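Local coordinates for small COPII coat GTPase SAR1 (Encephalitozoon cuniculi, PDB 6VS4), which belongs to the ADP-ribosylation factor family of small GTPases, proteins with a P-loop NTPase fold, and is named for the COPII coat, at residues 43-48 with 108-113; 141-146 with 186-191; 102-107 with 134-139. All coordinates share one frame; numbering follows the deposited sequence.

Contact 1: residues 43-48 with 108-113; sequences LFLGID and HGIVFI. With GDP (guanosine-5'-diphosphate), chain D.
Leu45 and Ile110 meet on one face of the sheet, and Phe44 and Val111 meet on the other. Leu45 reaches diagonally along its neighbour strand, and its CD1 lies 3.7 Å from Ile110 CG2. Phe44 and Val111 run side by side and point the same way. The isopropyl group of Val111 meets the ring obliquely, with Val111 CB 3.7 Å from Phe44 CD2. Both methyls touch the ring: CG1 is nearest to CD2, and CG2 to CE2.

Between these two faces the backbones pair in parallel register. Leu43 N gives a hydrogen bond to Gly109 O, and Leu43 O receives Val111 N. The pattern repeats as Leu45 N meets Val111 O at 2.7 Å and Ile113 N meets Leu45 O at 2.9 Å. These are two neighbouring central strands of the P-loop NTPase fold. Strand 40-47 runs into a turn with the pattern of a Walker A loop, which holds the phosphates of GDP. Helix 52-59 packs on the Phe44 side, and helix 122-135 on the Leu45 and Ile110 side.

Phe112 has CG anti to its backbone N (chi1 -169°), which swings the ring over Leu45 O and Gly46. One ring face takes Gly46 CA, 4.2 Å from Phe112 CE2. Gly46 has phi 146° and psi 166°, a conformation suited to glycine.

Beyond Gly46 the strands part and the packing ends. A water bridges the two backbones there. It accepts from Ile47 N at 3.0 Å and donates to Ile113 O at 2.8 Å. Asp48 is partly exposed and has no contact with strand 109-113. Its OD1 forms a salt bridge with Arg121, while Asp48 CA lies 3.5 Å from GDP O1B.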
# COMPACT_ATOMS: atom_id res chain seq x y z
N LEU A 43 27.28 23.56 2.05
CA LEU A 43 26.68 24.88 2.21
C LEU A 43 25.50 25.03 1.25
O LEU A 43 25.66 24.85 0.04
CB LEU A 43 27.71 25.98 1.95
CG LEU A 43 28.45 26.56 3.16
CD1 LEU A 43 29.21 25.48 3.90
CD2 LEU A 43 29.40 27.67 2.71
N PHE A 44 24.33 25.34 1.79
CA PHE A 44 23.14 25.59 0.99
C PHE A 44 22.94 27.10 0.92
O PHE A 44 22.67 27.75 1.94
CB PHE A 44 21.92 24.89 1.60
CG PHE A 44 22.00 23.39 1.57
CD1 PHE A 44 22.80 22.71 2.49
CD2 PHE A 44 21.29 22.67 0.64
CE1 PHE A 44 22.89 21.33 2.46
CE2 PHE A 44 21.37 21.29 0.62
CZ PHE A 44 22.17 20.62 1.53
N LEU A 45 23.09 27.66 -0.28
CA LEU A 45 23.25 29.10 -0.44
C LEU A 45 22.26 29.62 -1.48
O LEU A 45 21.75 28.87 -2.32
CB LEU A 45 24.69 29.43 -0.84
CG LEU A 45 25.80 28.91 0.09
CD1 LEU A 45 27.18 29.09 -0.53
CD2 LEU A 45 25.76 29.56 1.46
N GLY A 46 22.03 30.92 -1.43
CA GLY A 46 21.04 31.56 -2.28
C GLY A 46 20.37 32.71 -1.57
O GLY A 46 20.49 32.83 -0.34
N ILE A 47 19.67 33.58 -2.29
CA ILE A 47 18.94 34.65 -1.62
C ILE A 47 17.71 34.04 -0.97
O ILE A 47 17.35 32.90 -1.25
CB ILE A 47 18.59 35.80 -2.59
CG1 ILE A 47 17.50 35.37 -3.57
CG2 ILE A 47 19.84 36.31 -3.31
CD1 ILE A 47 17.15 36.41 -4.59
N ASP A 48 17.06 34.80 -0.08
CA ASP A 48 15.90 34.28 0.64
C ASP A 48 14.75 33.99 -0.32
O ASP A 48 14.62 34.59 -1.39
CB ASP A 48 15.44 35.29 1.69
CG ASP A 48 15.13 36.63 1.09
OD1 ASP A 48 16.09 37.32 0.67
OD2 ASP A 48 13.94 36.99 1.01
N HIS A 108 33.18 21.53 1.92
CA HIS A 108 33.34 20.43 0.98
C HIS A 108 32.54 20.60 -0.31
O HIS A 108 32.97 20.13 -1.36
CB HIS A 108 32.94 19.10 1.63
CG HIS A 108 33.94 18.58 2.61
ND1 HIS A 108 33.92 18.93 3.95
CD2 HIS A 108 35.01 17.77 2.46
CE1 HIS A 108 34.92 18.34 4.57
NE2 HIS A 108 35.60 17.63 3.69
N GLY A 109 31.37 21.23 -0.24
CA GLY A 109 30.54 21.39 -1.42
C GLY A 109 29.49 22.43 -1.18
O GLY A 109 29.16 22.77 -0.04
N ILE A 110 28.94 22.95 -2.27
CA ILE A 110 27.96 24.01 -2.23
C ILE A 110 26.73 23.60 -3.04
O ILE A 110 26.86 23.06 -4.14
CB ILE A 110 28.54 25.34 -2.74
CG1 ILE A 110 29.57 25.86 -1.74
CG2 ILE A 110 27.44 26.36 -2.99
CD1 ILE A 110 30.52 26.88 -2.29
N VAL A 111 25.56 23.84 -2.47
CA VAL A 111 24.29 23.76 -3.18
C VAL A 111 23.75 25.19 -3.27
O VAL A 111 23.37 25.79 -2.27
CB VAL A 111 23.31 22.82 -2.48
CG1 VAL A 111 21.99 22.76 -3.21
CG2 VAL A 111 23.92 21.45 -2.38
N PHE A 112 23.75 25.73 -4.48
CA PHE A 112 23.27 27.09 -4.74
C PHE A 112 21.91 27.01 -5.41
O PHE A 112 21.77 26.37 -6.46
CB PHE A 112 24.26 27.86 -5.61
CG PHE A 112 23.97 29.33 -5.69
CD1 PHE A 112 23.08 29.83 -6.63
CD2 PHE A 112 24.58 30.22 -4.82
CE1 PHE A 112 22.81 31.19 -6.70
CE2 PHE A 112 24.31 31.58 -4.88
CZ PHE A 112 23.43 32.07 -5.83
N ILE A 113 20.91 27.64 -4.80
CA ILE A 113 19.51 27.52 -5.22
C ILE A 113 19.01 28.86 -5.74
O ILE A 113 19.21 29.90 -5.10
CB ILE A 113 18.63 27.02 -4.06
CG1 ILE A 113 19.20 25.70 -3.52
CG2 ILE A 113 17.21 26.83 -4.53
CD1 ILE A 113 18.33 25.05 -2.45
PB GDP D . 14.49 30.09 1.94
O1B GDP D . 14.41 31.58 2.30
O2B GDP D . 14.82 29.23 3.12
O3B GDP D . 15.46 29.93 0.77
O3A GDP D . 13.07 29.67 1.35
PA GDP D . 12.00 28.57 1.73
O1A GDP D . 11.32 29.04 3.00
O2A GDP D . 12.60 27.22 1.76
O5' GDP D . 10.91 28.67 0.57
C5' GDP D . 10.08 29.83 0.34
C4' GDP D . 8.79 29.41 -0.31
O4' GDP D . 9.07 28.83 -1.61
C3' GDP D . 7.97 28.38 0.47
O3' GDP D . 6.60 28.76 0.56
C2' GDP D . 8.14 27.09 -0.35
O2' GDP D . 6.99 26.26 -0.26
C1' GDP D . 8.28 27.67 -1.76
N9 GDP D . 8.94 26.77 -2.72
C8 GDP D . 10.14 26.12 -2.58
N7 GDP D . 10.44 25.38 -3.62
C5 GDP D . 9.37 25.54 -4.49
C6 GDP D . 9.09 24.96 -5.77
O6 GDP D . 9.80 24.20 -6.42
N1 GDP D . 7.87 25.38 -6.27
C2 GDP D . 7.02 26.26 -5.66
N2 GDP D . 5.89 26.56 -6.30
N3 GDP D . 7.28 26.82 -4.48
C4 GDP D . 8.44 26.41 -3.95
O HOH W 1 19.09 32.68 -5.09

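Contact 2: residues 141-146 with 186-191; sequences VVVLMN and VKIFYV. With GDP (guanosine-5'-diphosphate), chain D.
The Phe189 ring has Val143 O at its edge, near the ring plane. Val142 comes to the same ring obliquely, with its CG2 3.5 Å from Phe189 CD1. The Tyr190 ring lies beside Met145, and Met145 CB approaches it obliquely, 3.6 Å from Tyr190 CD1.

These residues belong to the last two parallel strands of the P-loop NTPase sheet. Strand 186-190 is the outermost on this side of the chain. Five backbone hydrogen bonds join the pair, from Lys187 N to Val141 O through to Val191 N to Met145 O. The bond from Val143 N to Lys187 O is nearly straight at the hydrogen (179°).

Val142, Leu144 and Phe189 face helix 204-223. On the other side Met145, Ile188 and Tyr190 meet helix 162-172. The Met145 chain bends at CB-CG (chi2 -74°) after running alongside the tyrosine. Its CG rests 3.6 Å from Ile188 CG2.

Strand 141-146 ends in Asn146, which begins the NKxD sequence of guanine-nucleotide-binding proteins. Asp149 of the same motif is hydrogen-bonded to GDP. The Asn146 amide is fixed from two directions: OD1 accepts from Ile193 N, and ND2 gives a hydrogen bond to Ala50 O in the phosphate loop. Val191 CG2 packs 3.8 Å from Asn146 OD1. On the guanine side, Asn146 ND2 lies 2.9 Å from GDP N7.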
# COMPACT_ATOMS: atom_id res chain seq x y z
N VAL A 141 30.33 23.18 -7.05
CA VAL A 141 29.10 23.95 -6.89
C VAL A 141 28.03 23.30 -7.76
O VAL A 141 28.18 23.23 -8.99
CB VAL A 141 29.28 25.43 -7.28
CG1 VAL A 141 27.96 26.17 -7.15
CG2 VAL A 141 30.36 26.09 -6.44
N VAL A 142 26.97 22.83 -7.13
CA VAL A 142 25.79 22.38 -7.85
C VAL A 142 24.73 23.46 -7.75
O VAL A 142 24.49 24.01 -6.67
CB VAL A 142 25.29 21.01 -7.33
CG1 VAL A 142 24.77 21.09 -5.92
CG2 VAL A 142 24.23 20.46 -8.26
N VAL A 143 24.14 23.82 -8.89
CA VAL A 143 23.14 24.88 -8.96
C VAL A 143 21.78 24.26 -9.22
O VAL A 143 21.59 23.51 -10.18
CB VAL A 143 23.49 25.91 -10.05
CG1 VAL A 143 22.38 26.93 -10.16
CG2 VAL A 143 24.79 26.59 -9.70
N LEU A 144 20.82 24.57 -8.34
CA LEU A 144 19.45 24.14 -8.50
C LEU A 144 18.63 25.32 -9.00
O LEU A 144 18.39 26.28 -8.26
CB LEU A 144 18.89 23.58 -7.19
CG LEU A 144 19.67 22.40 -6.59
CD1 LEU A 144 19.01 21.87 -5.31
CD2 LEU A 144 19.82 21.30 -7.61
N MET A 145 18.23 25.27 -10.26
CA MET A 145 17.22 26.21 -10.76
C MET A 145 15.87 25.68 -10.29
O MET A 145 15.36 24.69 -10.82
CB MET A 145 17.31 26.35 -12.27
CG MET A 145 18.63 26.93 -12.78
SD MET A 145 18.80 28.71 -12.49
CE MET A 145 20.40 29.03 -13.23
N ASN A 146 15.32 26.30 -9.26
CA ASN A 146 14.16 25.78 -8.55
C ASN A 146 12.89 26.51 -8.98
O ASN A 146 12.93 27.58 -9.59
CB ASN A 146 14.36 25.92 -7.03
CG ASN A 146 13.33 25.15 -6.23
OD1 ASN A 146 12.87 24.09 -6.64
ND2 ASN A 146 12.95 25.70 -5.07
N VAL A 186 31.05 23.35 -11.88
CA VAL A 186 29.71 23.91 -11.68
C VAL A 186 28.76 23.14 -12.58
O VAL A 186 29.05 22.96 -13.77
CB VAL A 186 29.67 25.42 -12.00
CG1 VAL A 186 28.25 25.97 -11.89
CG2 VAL A 186 30.62 26.22 -11.10
N LYS A 187 27.63 22.68 -12.04
CA LYS A 187 26.63 22.01 -12.87
C LYS A 187 25.23 22.45 -12.46
O LYS A 187 24.90 22.46 -11.27
CB LYS A 187 26.75 20.48 -12.78
CG LYS A 187 25.94 19.79 -13.88
CD LYS A 187 26.27 18.32 -14.01
CE LYS A 187 25.38 17.68 -15.07
NZ LYS A 187 25.86 16.34 -15.49
N ILE A 188 24.41 22.78 -13.46
CA ILE A 188 23.08 23.35 -13.26
C ILE A 188 22.04 22.25 -13.40
O ILE A 188 22.06 21.47 -14.36
CB ILE A 188 22.82 24.49 -14.26
CG1 ILE A 188 23.86 25.60 -14.08
CG2 ILE A 188 21.42 25.06 -14.10
CD1 ILE A 188 23.82 26.63 -15.20
N PHE A 189 21.11 22.19 -12.45
CA PHE A 189 19.99 21.27 -12.51
C PHE A 189 18.68 22.04 -12.39
O PHE A 189 18.62 23.07 -11.72
CB PHE A 189 20.08 20.20 -11.41
CG PHE A 189 21.24 19.25 -11.56
CD1 PHE A 189 22.52 19.62 -11.18
CD2 PHE A 189 21.04 17.96 -12.06
CE1 PHE A 189 23.58 18.74 -11.30
CE2 PHE A 189 22.10 17.08 -12.19
CZ PHE A 189 23.37 17.47 -11.81
N TYR A 190 17.65 21.53 -13.06
CA TYR A 190 16.34 22.17 -13.09
C TYR A 190 15.35 21.29 -12.34
O TYR A 190 15.15 20.12 -12.70
CB TYR A 190 15.89 22.41 -14.54
CG TYR A 190 16.93 23.20 -15.31
CD1 TYR A 190 16.87 24.58 -15.38
CD2 TYR A 190 17.99 22.55 -15.93
CE1 TYR A 190 17.82 25.30 -16.06
CE2 TYR A 190 18.94 23.26 -16.61
CZ TYR A 190 18.86 24.64 -16.68
OH TYR A 190 19.82 25.34 -17.36
N VAL A 191 14.78 21.83 -11.26
CA VAL A 191 14.02 21.05 -10.30
C VAL A 191 12.80 21.83 -9.83
O VAL A 191 12.71 23.05 -9.97
CB VAL A 191 14.89 20.65 -9.08
CG1 VAL A 191 16.06 19.77 -9.49
CG2 VAL A 191 15.40 21.90 -8.37
PB GDP D . 14.49 30.09 1.94
O1B GDP D . 14.41 31.58 2.30
O2B GDP D . 14.82 29.23 3.12
O3B GDP D . 15.46 29.93 0.77
O3A GDP D . 13.07 29.67 1.35
PA GDP D . 12.00 28.57 1.73
O1A GDP D . 11.32 29.04 3.00
O2A GDP D . 12.60 27.22 1.76
O5' GDP D . 10.91 28.67 0.57
C5' GDP D . 10.08 29.83 0.34
C4' GDP D . 8.79 29.41 -0.31
O4' GDP D . 9.07 28.83 -1.61
C3' GDP D . 7.97 28.38 0.47
O3' GDP D . 6.60 28.76 0.56
C2' GDP D . 8.14 27.09 -0.35
O2' GDP D . 6.99 26.26 -0.26
C1' GDP D . 8.28 27.67 -1.76
N9 GDP D . 8.94 26.77 -2.72
C8 GDP D . 10.14 26.12 -2.58
N7 GDP D . 10.44 25.38 -3.62
C5 GDP D . 9.37 25.54 -4.49
C6 GDP D . 9.09 24.96 -5.77
O6 GDP D . 9.80 24.20 -6.42
N1 GDP D . 7.87 25.38 -6.27
C2 GDP D . 7.02 26.26 -5.66
N2 GDP D . 5.89 26.56 -6.30
N3 GDP D . 7.28 26.82 -4.48
C4 GDP D . 8.44 26.41 -3.95

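Contact 3: residues 102-107 with 134-139; sequences DYFYDC and SLEKRA
Phe104 and Leu135 cross at about a right angle. Leu135 CB sits over the centre of the Phe104 ring, 4.0 Å from its centroid and close to the ring normal, a CH-pi contact. At the rim, Leu135 CD1 is 3.6 Å from Phe104 CE1.

Glu136 meets the same ring obliquely from the CD2 side, with its CB 3.5 Å from Phe104 CD2. CG stands anti to the backbone N (chi1 180°), and the chain then bends at chi2. The bend turns the carboxylate back toward the backbone of residues 138-139 and brings OE1 close to the turn at 104-107. Its plane is 34° from that of the ring. Cys107 lies beside it, with CB 3.7 Å from Glu136 OE1.

The contact joins a type II beta turn, Phe104 to Cys107, to the end of helix 122-135 and the loop after it. That loop leads into strand 141-146. Glu136 O and Ala139 O also take hydrogen bonds from Gln184 NE2.

Glu136 OE2 accepts two backbone amides: Arg138 N at 3.0 Å on the anti side, 16° out of the carboxylate plane, and Ala139 N at 2.9 Å from above that plane. OE1 instead lies 3.3 Å from Phe104 O, acceptor against acceptor. The amides should favour the charged form and hold the loop folded, while the buried approach of OE1 to a carbonyl would oppose that charge.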
# COMPACT_ATOMS: atom_id res chain seq x y z
N ASP A 102 34.44 32.58 7.31
CA ASP A 102 34.69 31.42 8.15
C ASP A 102 33.85 30.22 7.73
O ASP A 102 34.28 29.07 7.89
CB ASP A 102 34.44 31.76 9.62
CG ASP A 102 35.47 32.71 10.19
OD1 ASP A 102 36.60 32.74 9.64
OD2 ASP A 102 35.17 33.41 11.17
N TYR A 103 32.65 30.47 7.19
CA TYR A 103 31.78 29.38 6.76
C TYR A 103 32.34 28.60 5.58
O TYR A 103 31.87 27.49 5.30
CB TYR A 103 30.40 29.92 6.40
CG TYR A 103 29.58 30.36 7.58
CD1 TYR A 103 28.63 29.52 8.14
CD2 TYR A 103 29.77 31.61 8.16
CE1 TYR A 103 27.88 29.91 9.23
CE2 TYR A 103 29.01 32.02 9.25
CZ TYR A 103 28.07 31.15 9.78
OH TYR A 103 27.31 31.52 10.87
N PHE A 104 33.32 29.15 4.86
CA PHE A 104 33.91 28.47 3.72
C PHE A 104 35.24 27.80 4.05
O PHE A 104 35.88 27.25 3.15
CB PHE A 104 34.07 29.45 2.55
CG PHE A 104 32.77 30.00 2.03
CD1 PHE A 104 32.13 31.05 2.68
CD2 PHE A 104 32.16 29.45 0.91
CE1 PHE A 104 30.93 31.56 2.21
CE2 PHE A 104 30.96 29.96 0.43
CZ PHE A 104 30.34 31.00 1.08
N TYR A 105 35.67 27.84 5.31
CA TYR A 105 36.83 27.06 5.72
C TYR A 105 36.45 25.58 5.79
O TYR A 105 35.45 25.22 6.42
CB TYR A 105 37.35 27.53 7.08
N ASP A 106 37.24 24.74 5.13
CA ASP A 106 36.99 23.29 5.07
C ASP A 106 35.58 22.99 4.56
O ASP A 106 34.97 21.99 4.93
CB ASP A 106 37.24 22.63 6.43
CG ASP A 106 37.58 21.15 6.31
OD1 ASP A 106 37.72 20.66 5.17
OD2 ASP A 106 37.72 20.49 7.35
N CYS A 107 35.07 23.87 3.70
CA CYS A 107 33.82 23.62 3.00
C CYS A 107 34.04 22.55 1.93
O CYS A 107 34.97 22.65 1.13
CB CYS A 107 33.35 24.93 2.37
SG CYS A 107 32.15 24.81 1.05
N SER A 134 33.86 33.98 -5.17
CA SER A 134 35.04 34.67 -4.68
C SER A 134 35.50 34.20 -3.31
O SER A 134 36.67 34.39 -2.96
CB SER A 134 34.79 36.19 -4.64
OG SER A 134 33.97 36.53 -3.54
N LEU A 135 34.61 33.59 -2.51
CA LEU A 135 34.99 33.09 -1.20
C LEU A 135 35.40 31.62 -1.22
O LEU A 135 36.22 31.20 -0.39
CB LEU A 135 33.84 33.28 -0.21
CG LEU A 135 33.45 34.72 0.12
CD1 LEU A 135 32.32 34.75 1.12
CD2 LEU A 135 34.65 35.51 0.63
N GLU A 136 34.86 30.84 -2.15
CA GLU A 136 35.19 29.42 -2.29
C GLU A 136 35.65 29.20 -3.73
O GLU A 136 34.85 29.33 -4.66
CB GLU A 136 33.99 28.53 -1.96
CG GLU A 136 34.26 27.04 -2.10
CD GLU A 136 35.49 26.58 -1.33
OE1 GLU A 136 35.49 26.69 -0.09
OE2 GLU A 136 36.45 26.13 -1.98
N LYS A 137 36.93 28.86 -3.91
CA LYS A 137 37.52 28.73 -5.23
C LYS A 137 37.92 27.31 -5.58
O LYS A 137 38.54 27.09 -6.63
CB LYS A 137 38.72 29.68 -5.36
CG LYS A 137 38.29 31.14 -5.47
CD LYS A 137 39.45 32.11 -5.35
CE LYS A 137 38.93 33.54 -5.39
NZ LYS A 137 40.01 34.54 -5.59
N ARG A 138 37.58 26.33 -4.76
CA ARG A 138 37.98 24.95 -4.99
C ARG A 138 36.81 23.97 -4.96
O ARG A 138 36.80 23.01 -5.74
CB ARG A 138 39.03 24.53 -3.94
N ALA A 139 35.82 24.19 -4.10
CA ALA A 139 34.77 23.21 -3.87
C ALA A 139 33.78 23.15 -5.04
O ALA A 139 33.47 24.17 -5.66
CB ALA A 139 34.02 23.52 -2.58

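Contacts 1 and 2 are centred about 7 Å from the centre of the chain, in the core of one sheet. Contact 3 is centred about 17 Å from it, peripheral yet mostly buried. Backbone hydrogen bonds from Phe112 to Val142 and Leu144 join contacts 1 and 2. Both reach GDP just at the C-terminal end of their first strand, through Asp48 and Asn146. Contact 3 runs on into contact 1 through Cys107 and His108, and packs on it as well: Leu43 CD2 meets Phe104 CE2, and Ile110 CD1 meets Glu136 CG. The strand pairs rest on backbone bonding and apolar faces. Contact 3 has no hydrogen bond between its segments and relies on one ring and a folded carboxylate.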